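Long-range contacts in putative phosphosugar isomerases (Salmonella typhimurium LT2, PDB 3FKJ), which probably binds a phosphosugar or related carbohydrate derivative through an SIS domain and probably acts as an isomerase: residues 46-51 with 102-107; 42-47 with 72-77. All blocks are in the same frame, centred on the assembly; numbering follows the deposited sequence.

Contact 1: 46-51 with 102-107; sequences VGCGGS and TAETVA
Gly47, at the end of strand 42-47, and Thr105, in the first turn of helix 103-115, bring the two backbones together, with 5.7 Å from Gly47 CA to Thr105 CA. Past Gly47 the chain leaves the sheet through Cys48 and Gly49, and a bond of 2.9 Å from Ser51 N to Cys48 O closes the turn into helix 50-53, with Gly49 at its N-cap position. Cys48 contributes the largest share of the contact. With SG anti to its carbonyl carbon (chi1 -60°), the thiol reaches into the helix start, 3.5 Å from Glu104 CG and 3.7 Å from Thr105 OG1. The methyl CG2 of Thr102 lies a little farther off, 4.1 Å from Cys48 SG. In an SIS domain, a Rossmann-like alpha/beta fold, the loops and helix starts at the C-terminal edge of the parallel sheet usually bind the sugar phosphate; this contact joins two such elements, and the Gly-Cys-Gly-Gly-Ser turn is consistent with that role. A water bridges them, accepting from Cys48 N at 3.2 Å and lying a short 2.5 Å from Thr105 OG1. That hydroxyl is also hydrogen-bonded to Ser76 OG, which fixes it between helix 76-81 and the turn. Glu104 bends at chi2 (-97°), its CG passing the thiol while the carboxylate goes on to the second subunit, where OE2 meets Arg279 in a salt bridge and His252 in a hydrogen bond. The same His252 of the second subunit packs on Cys48 and Thr102, so the buried thiol sits beside the dimer interface.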
ATOM      1  N   VAL A  46       4.195  -8.443  -8.877  1.00 31.39           N
ATOM      2  CA  VAL A  46       3.536  -7.586  -9.816  1.00 30.62           C
ATOM      3  C   VAL A  46       2.205  -8.190 -10.295  1.00 31.98           C
ATOM      4  O   VAL A  46       2.114  -9.329 -10.718  1.00 30.39           O
ATOM      5  CB  VAL A  46       4.483  -7.189 -10.986  1.00 32.98           C
ATOM      6  CG1 VAL A  46       3.854  -6.065 -11.865  1.00 31.54           C
ATOM      7  CG2 VAL A  46       5.865  -6.720 -10.445  1.00 25.97           C
ATOM      8  N   GLY A  47       1.163  -7.387 -10.209  1.00 33.82           N
ATOM      9  CA  GLY A  47      -0.134  -7.793 -10.673  1.00 32.43           C
ATOM     10  C   GLY A  47      -1.154  -6.709 -10.443  1.00 30.45           C
ATOM     11  O   GLY A  47      -0.801  -5.611 -10.013  1.00 32.95           O
ATOM     12  N   CYS A  48      -2.417  -7.035 -10.732  1.00 30.20           N
ATOM     13  CA  CYS A  48      -3.544  -6.107 -10.587  1.00 32.87           C
ATOM     14  C   CYS A  48      -4.624  -6.667  -9.682  1.00 31.40           C
ATOM     15  O   CYS A  48      -4.957  -7.828  -9.792  1.00 30.07           O
ATOM     16  CB  CYS A  48      -4.189  -5.812 -11.948  1.00 31.96           C
ATOM     17  SG  CYS A  48      -3.078  -5.056 -13.149  1.00 35.06           S
ATOM     18  N   GLY A  49      -5.152  -5.811  -8.811  1.00 32.40           N
ATOM     19  CA  GLY A  49      -6.257  -6.139  -7.932  1.00 34.38           C
ATOM     20  C   GLY A  49      -5.959  -7.326  -7.062  1.00 32.75           C
ATOM     21  O   GLY A  49      -4.984  -7.327  -6.303  1.00 32.90           O
ATOM     22  N   GLY A  50      -6.819  -8.326  -7.152  1.00 33.12           N
ATOM     23  CA  GLY A  50      -6.638  -9.579  -6.428  1.00 32.57           C
ATOM     24  C   GLY A  50      -5.343 -10.294  -6.767  1.00 31.55           C
ATOM     25  O   GLY A  50      -4.821 -11.042  -5.956  1.00 31.42           O
ATOM     26  N   SER A  51      -4.836 -10.071  -7.967  1.00 31.55           N
ATOM     27  CA  SER A  51      -3.584 -10.667  -8.386  1.00 33.17           C
ATOM     28  C   SER A  51      -2.328  -9.935  -7.907  1.00 31.94           C
ATOM     29  O   SER A  51      -1.222 -10.416  -8.111  1.00 34.56           O
ATOM     30  CB  SER A  51      -3.593 -10.897  -9.917  1.00 34.84           C
ATOM     31  OG  SER A  51      -4.432 -12.012 -10.243  1.00 34.61           O
ATOM     32  N   THR A 102      -4.641 -10.238 -18.616  1.00 47.33           N
ATOM     33  CA  THR A 102      -4.641  -8.833 -18.210  1.00 43.45           C
ATOM     34  C   THR A 102      -3.477  -8.153 -18.936  1.00 39.91           C
ATOM     35  O   THR A 102      -2.340  -8.331 -18.564  1.00 38.85           O
ATOM     36  CB  THR A 102      -4.480  -8.664 -16.666  1.00 44.39           C
ATOM     37  OG1 THR A 102      -5.410  -9.507 -15.985  1.00 45.08           O
ATOM     38  CG2 THR A 102      -4.704  -7.238 -16.262  1.00 38.78           C
ATOM     39  N   ALA A 103      -3.788  -7.381 -19.975  1.00 38.51           N
ATOM     40  CA  ALA A 103      -2.786  -6.797 -20.868  1.00 36.75           C
ATOM     41  C   ALA A 103      -1.631  -6.150 -20.121  1.00 34.81           C
ATOM     42  O   ALA A 103      -0.470  -6.326 -20.501  1.00 33.93           O
ATOM     43  CB  ALA A 103      -3.449  -5.769 -21.849  1.00 34.96           C
ATOM     44  N   GLU A 104      -1.920  -5.425 -19.042  1.00 33.67           N
ATOM     45  CA  GLU A 104      -0.842  -4.722 -18.331  1.00 33.23           C
ATOM     46  C   GLU A 104       0.081  -5.667 -17.536  1.00 32.66           C
ATOM     47  O   GLU A 104       1.252  -5.357 -17.362  1.00 28.82           O
ATOM     48  CB  GLU A 104      -1.365  -3.571 -17.439  1.00 35.08           C
ATOM     49  CG  GLU A 104      -2.436  -3.946 -16.451  1.00 33.27           C
ATOM     50  CD  GLU A 104      -3.827  -3.636 -16.945  1.00 32.85           C
ATOM     51  OE1 GLU A 104      -4.231  -4.299 -17.906  1.00 35.01           O
ATOM     52  OE2 GLU A 104      -4.523  -2.765 -16.356  1.00 31.86           O
ATOM     53  N   THR A 105      -0.447  -6.804 -17.077  1.00 32.24           N
ATOM     54  CA  THR A 105       0.363  -7.808 -16.385  1.00 31.51           C
ATOM     55  C   THR A 105       1.220  -8.554 -17.401  1.00 32.73           C
ATOM     56  O   THR A 105       2.339  -8.925 -17.086  1.00 32.49           O
ATOM     57  CB  THR A 105      -0.509  -8.783 -15.542  1.00 30.92           C
ATOM     58  OG1 THR A 105      -1.300  -8.008 -14.622  1.00 32.69           O
ATOM     59  CG2 THR A 105       0.365  -9.821 -14.747  1.00 25.11           C
ATOM     60  N   VAL A 106       0.699  -8.749 -18.621  1.00 32.87           N
ATOM     61  CA  VAL A 106       1.486  -9.385 -19.712  1.00 32.76           C
ATOM     62  C   VAL A 106       2.644  -8.453 -20.114  1.00 31.43           C
ATOM     63  O   VAL A 106       3.766  -8.912 -20.271  1.00 31.38           O
ATOM     64  CB  VAL A 106       0.592  -9.784 -20.942  1.00 32.33           C
ATOM     65  CG1 VAL A 106       1.417 -10.181 -22.155  1.00 33.37           C
ATOM     66  CG2 VAL A 106      -0.339 -10.931 -20.576  1.00 34.60           C
ATOM     67  N   ALA A 107       2.359  -7.156 -20.240  1.00 32.66           N
ATOM     68  CA  ALA A 107       3.365  -6.120 -20.563  1.00 33.55           C
ATOM     69  C   ALA A 107       4.404  -5.949 -19.471  1.00 33.47           C
ATOM     70  O   ALA A 107       5.581  -5.717 -19.766  1.00 35.34           O
ATOM     71  CB  ALA A 107       2.687  -4.759 -20.863  1.00 30.52           C
TER
HETATM   72  O   HOH W   1      -2.704  -9.222 -12.982  1.00 28.80           O

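Contact 2: 42-47 with 72-77; sequences RVWFVG and GYITSN
Trp44 CA lies 4.3 Å from Gly72 CA, where strands 42-47 and 70-75 run parallel. Lacking a side chain, Gly72 forms the hollow here, and the indole fills it with Trp44 CD1 3.6 Å from Gly72 CA. Beyond it on the same face, Ile74 CG2 is a bump beside Val46 CG2 at 3.6 Å, the two side chains lying alongside and pointing the same way. Val46 CG1, anti to its backbone N (chi1 -170°), leans instead over the start of helix 76-81 and meets Ser76 CA at 3.6 Å. Phe45 and Tyr73 project from the other face. There Phe45 CB packs against Tyr73 CD1 while the Phe45 ring comes obliquely to the Gly72 carbonyl, its CD2 3.5 Å from Gly72 O; Phe55 meets that ring, and Trp56 meets Tyr73 edge-to-face. These strands are neighbours in the five-stranded parallel sheet of the SIS domain, with 70-75 outermost in the chain and helix 56-65 packed on the Phe45 face as part of a beta-alpha-beta crossover. The backbones are stitched by Gly72 N to Val43 O, Phe45 N to Gly72 O and Ile74 N to Phe45 O, the last 2.9 Å long. After Ile74 the pairing slackens, for Gly47 N to Ile74 O and Ser76 N to Gly47 O are weak bonds. Into this widening end comes the Ser76 hydroxyl, drawn toward Thr105, its OG 3.1 Å from Gly47 CA, while Thr75 OG1 turns to Glu249 of the second subunit.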
ATOM      1  N   ARG A  42      16.830  -8.982  -5.776  1.00 33.63           N
ATOM      2  CA  ARG A  42      15.586  -8.226  -5.678  1.00 31.46           C
ATOM      3  C   ARG A  42      14.460  -9.089  -6.201  1.00 32.03           C
ATOM      4  O   ARG A  42      14.642  -9.837  -7.166  1.00 32.95           O
ATOM      5  CB  ARG A  42      15.652  -6.947  -6.496  1.00 30.57           C
ATOM      6  CG  ARG A  42      16.862  -6.096  -6.229  1.00 29.23           C
ATOM      7  CD  ARG A  42      16.717  -4.759  -6.914  1.00 33.78           C
ATOM      8  NE  ARG A  42      15.716  -3.909  -6.249  1.00 39.35           N
ATOM      9  CZ  ARG A  42      15.985  -2.886  -5.420  1.00 35.12           C
ATOM     10  NH1 ARG A  42      17.237  -2.548  -5.132  1.00 34.54           N
ATOM     11  NH2 ARG A  42      14.980  -2.192  -4.889  1.00 35.85           N
ATOM     12  N   VAL A  43      13.310  -8.996  -5.536  1.00 32.24           N
ATOM     13  CA  VAL A  43      12.053  -9.572  -6.000  1.00 33.12           C
ATOM     14  C   VAL A  43      11.043  -8.434  -6.190  1.00 31.82           C
ATOM     15  O   VAL A  43      11.014  -7.475  -5.384  1.00 31.87           O
ATOM     16  CB  VAL A  43      11.496 -10.595  -4.953  1.00 33.08           C
ATOM     17  CG1 VAL A  43      10.244 -11.272  -5.464  1.00 28.92           C
ATOM     18  CG2 VAL A  43      12.552 -11.621  -4.646  1.00 36.85           C
ATOM     19  N   TRP A  44      10.258  -8.525  -7.270  1.00 30.75           N
ATOM     20  CA  TRP A  44       9.014  -7.787  -7.395  1.00 30.48           C
ATOM     21  C   TRP A  44       7.854  -8.729  -7.513  1.00 31.04           C
ATOM     22  O   TRP A  44       7.875  -9.687  -8.302  1.00 32.42           O
ATOM     23  CB  TRP A  44       8.996  -6.864  -8.614  1.00 31.70           C
ATOM     24  CG  TRP A  44       9.734  -5.595  -8.433  1.00 31.53           C
ATOM     25  CD1 TRP A  44       9.221  -4.403  -7.986  1.00 33.93           C
ATOM     26  CD2 TRP A  44      11.106  -5.382  -8.660  1.00 31.29           C
ATOM     27  NE1 TRP A  44      10.199  -3.466  -7.927  1.00 33.16           N
ATOM     28  CE2 TRP A  44      11.366  -4.021  -8.373  1.00 35.84           C
ATOM     29  CE3 TRP A  44      12.161  -6.209  -9.072  1.00 32.72           C
ATOM     30  CZ2 TRP A  44      12.648  -3.452  -8.493  1.00 30.60           C
ATOM     31  CZ3 TRP A  44      13.429  -5.635  -9.232  1.00 32.75           C
ATOM     32  CH2 TRP A  44      13.659  -4.273  -8.915  1.00 30.12           C
ATOM     33  N   PHE A  45       6.849  -8.448  -6.710  1.00 30.47           N
ATOM     34  CA  PHE A  45       5.498  -8.953  -6.895  1.00 32.21           C
ATOM     35  C   PHE A  45       4.679  -7.971  -7.728  1.00 31.47           C
ATOM     36  O   PHE A  45       4.496  -6.817  -7.344  1.00 29.55           O
ATOM     37  CB  PHE A  45       4.852  -9.146  -5.553  1.00 31.92           C
ATOM     38  CG  PHE A  45       5.540 -10.159  -4.722  1.00 31.00           C
ATOM     39  CD1 PHE A  45       5.423 -11.510  -5.033  1.00 30.83           C
ATOM     40  CD2 PHE A  45       6.325  -9.769  -3.641  1.00 30.58           C
ATOM     41  CE1 PHE A  45       6.059 -12.465  -4.252  1.00 31.12           C
ATOM     42  CE2 PHE A  45       6.982 -10.708  -2.858  1.00 29.32           C
ATOM     43  CZ  PHE A  45       6.838 -12.072  -3.169  1.00 31.49           C
ATOM     44  N   VAL A  46       4.195  -8.443  -8.877  1.00 31.39           N
ATOM     45  CA  VAL A  46       3.536  -7.586  -9.816  1.00 30.62           C
ATOM     46  C   VAL A  46       2.205  -8.190 -10.295  1.00 31.98           C
ATOM     47  O   VAL A  46       2.114  -9.329 -10.718  1.00 30.39           O
ATOM     48  CB  VAL A  46       4.483  -7.189 -10.986  1.00 32.98           C
ATOM     49  CG1 VAL A  46       3.854  -6.065 -11.865  1.00 31.54           C
ATOM     50  CG2 VAL A  46       5.865  -6.720 -10.445  1.00 25.97           C
ATOM     51  N   GLY A  47       1.163  -7.387 -10.209  1.00 33.82           N
ATOM     52  CA  GLY A  47      -0.134  -7.793 -10.673  1.00 32.43           C
ATOM     53  C   GLY A  47      -1.154  -6.709 -10.443  1.00 30.45           C
ATOM     54  O   GLY A  47      -0.801  -5.611 -10.013  1.00 32.95           O
ATOM     55  N   GLY A  72       9.781  -5.617  -3.789  1.00 31.26           N
ATOM     56  CA  GLY A  72       8.842  -4.696  -4.399  1.00 31.46           C
ATOM     57  C   GLY A  72       7.480  -5.317  -4.563  1.00 30.61           C
ATOM     58  O   GLY A  72       7.351  -6.545  -4.587  1.00 29.83           O
ATOM     59  N   TYR A  73       6.466  -4.459  -4.689  1.00 30.88           N
ATOM     60  CA  TYR A  73       5.061  -4.866  -4.711  1.00 31.07           C
ATOM     61  C   TYR A  73       4.270  -3.810  -5.429  1.00 30.64           C
ATOM     62  O   TYR A  73       4.062  -2.708  -4.919  1.00 31.52           O
ATOM     63  CB  TYR A  73       4.610  -5.037  -3.278  1.00 33.85           C
ATOM     64  CG  TYR A  73       3.162  -5.378  -3.022  1.00 31.15           C
ATOM     65  CD1 TYR A  73       2.743  -6.709  -2.941  1.00 33.00           C
ATOM     66  CD2 TYR A  73       2.243  -4.387  -2.738  1.00 34.62           C
ATOM     67  CE1 TYR A  73       1.440  -7.023  -2.649  1.00 33.46           C
ATOM     68  CE2 TYR A  73       0.929  -4.698  -2.465  1.00 31.81           C
ATOM     69  CZ  TYR A  73       0.549  -6.019  -2.399  1.00 31.66           C
ATOM     70  OH  TYR A  73      -0.732  -6.322  -2.110  1.00 30.29           O
ATOM     71  N   ILE A  74       3.908  -4.082  -6.670  1.00 31.66           N
ATOM     72  CA  ILE A  74       3.511  -2.991  -7.560  1.00 32.16           C
ATOM     73  C   ILE A  74       2.427  -3.409  -8.570  1.00 30.89           C
ATOM     74  O   ILE A  74       2.432  -4.507  -9.100  1.00 29.97           O
ATOM     75  CB  ILE A  74       4.764  -2.387  -8.271  1.00 35.21           C
ATOM     76  CG1 ILE A  74       4.404  -1.179  -9.151  1.00 37.92           C
ATOM     77  CG2 ILE A  74       5.426  -3.430  -9.112  1.00 39.31           C
ATOM     78  CD1 ILE A  74       4.005   0.062  -8.360  1.00 54.91           C
ATOM     79  N   THR A  75       1.490  -2.495  -8.797  1.00 32.29           N
ATOM     80  CA  THR A  75       0.444  -2.690  -9.787  1.00 31.48           C
ATOM     81  C   THR A  75       1.077  -2.648 -11.186  1.00 31.72           C
ATOM     82  O   THR A  75       1.931  -1.796 -11.483  1.00 32.82           O
ATOM     83  CB  THR A  75      -0.744  -1.721  -9.568  1.00 28.02           C
ATOM     84  OG1 THR A  75      -1.881  -2.169 -10.318  1.00 31.41           O
ATOM     85  CG2 THR A  75      -0.377  -0.224  -9.911  1.00 26.36           C
ATOM     86  N   SER A  76       0.640  -3.574 -12.036  1.00 30.40           N
ATOM     87  CA  SER A  76       1.323  -3.919 -13.268  1.00 30.96           C
ATOM     88  C   SER A  76       1.585  -2.739 -14.178  1.00 31.19           C
ATOM     89  O   SER A  76       2.699  -2.583 -14.675  1.00 33.70           O
ATOM     90  CB  SER A  76       0.548  -4.985 -14.042  1.00 32.32           C
ATOM     91  OG  SER A  76       0.366  -6.185 -13.297  1.00 30.75           O
ATOM     92  N   ASN A  77       0.571  -1.926 -14.415  1.00 30.47           N
ATOM     93  CA  ASN A  77       0.685  -0.864 -15.356  1.00 30.09           C
ATOM     94  C   ASN A  77       1.569   0.265 -14.877  1.00 31.36           C
ATOM     95  O   ASN A  77       2.161   0.969 -15.706  1.00 33.65           O
ATOM     96  CB  ASN A  77      -0.685  -0.365 -15.846  1.00 28.73           C
ATOM     97  CG  ASN A  77      -0.637   0.032 -17.312  1.00 30.33           C
ATOM     98  OD1 ASN A  77       0.262  -0.417 -18.025  1.00 29.09           O
ATOM     99  ND2 ASN A  77      -1.589   0.835 -17.772  1.00 28.53           N
TER

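From the N terminus, both contacts start on strand 42-47 and share Val46 and Gly47. Contact 2 closes the shorter loop, bringing the chain back through helix 56-65 to the neighbouring strand 70-75 and helix 76-81. Contact 1 closes a longer loop that contains the second segment of contact 2 and passes through strand 91-97, on the other side of strand 42-47, before helix 103-115 returns. The two centres lie 9 Å apart, and Ser76 OG and Thr105 OG1, 2.8 Å apart, join the two directly. Together they tie the ends of two adjacent strands to two helix starts, beside the second subunit.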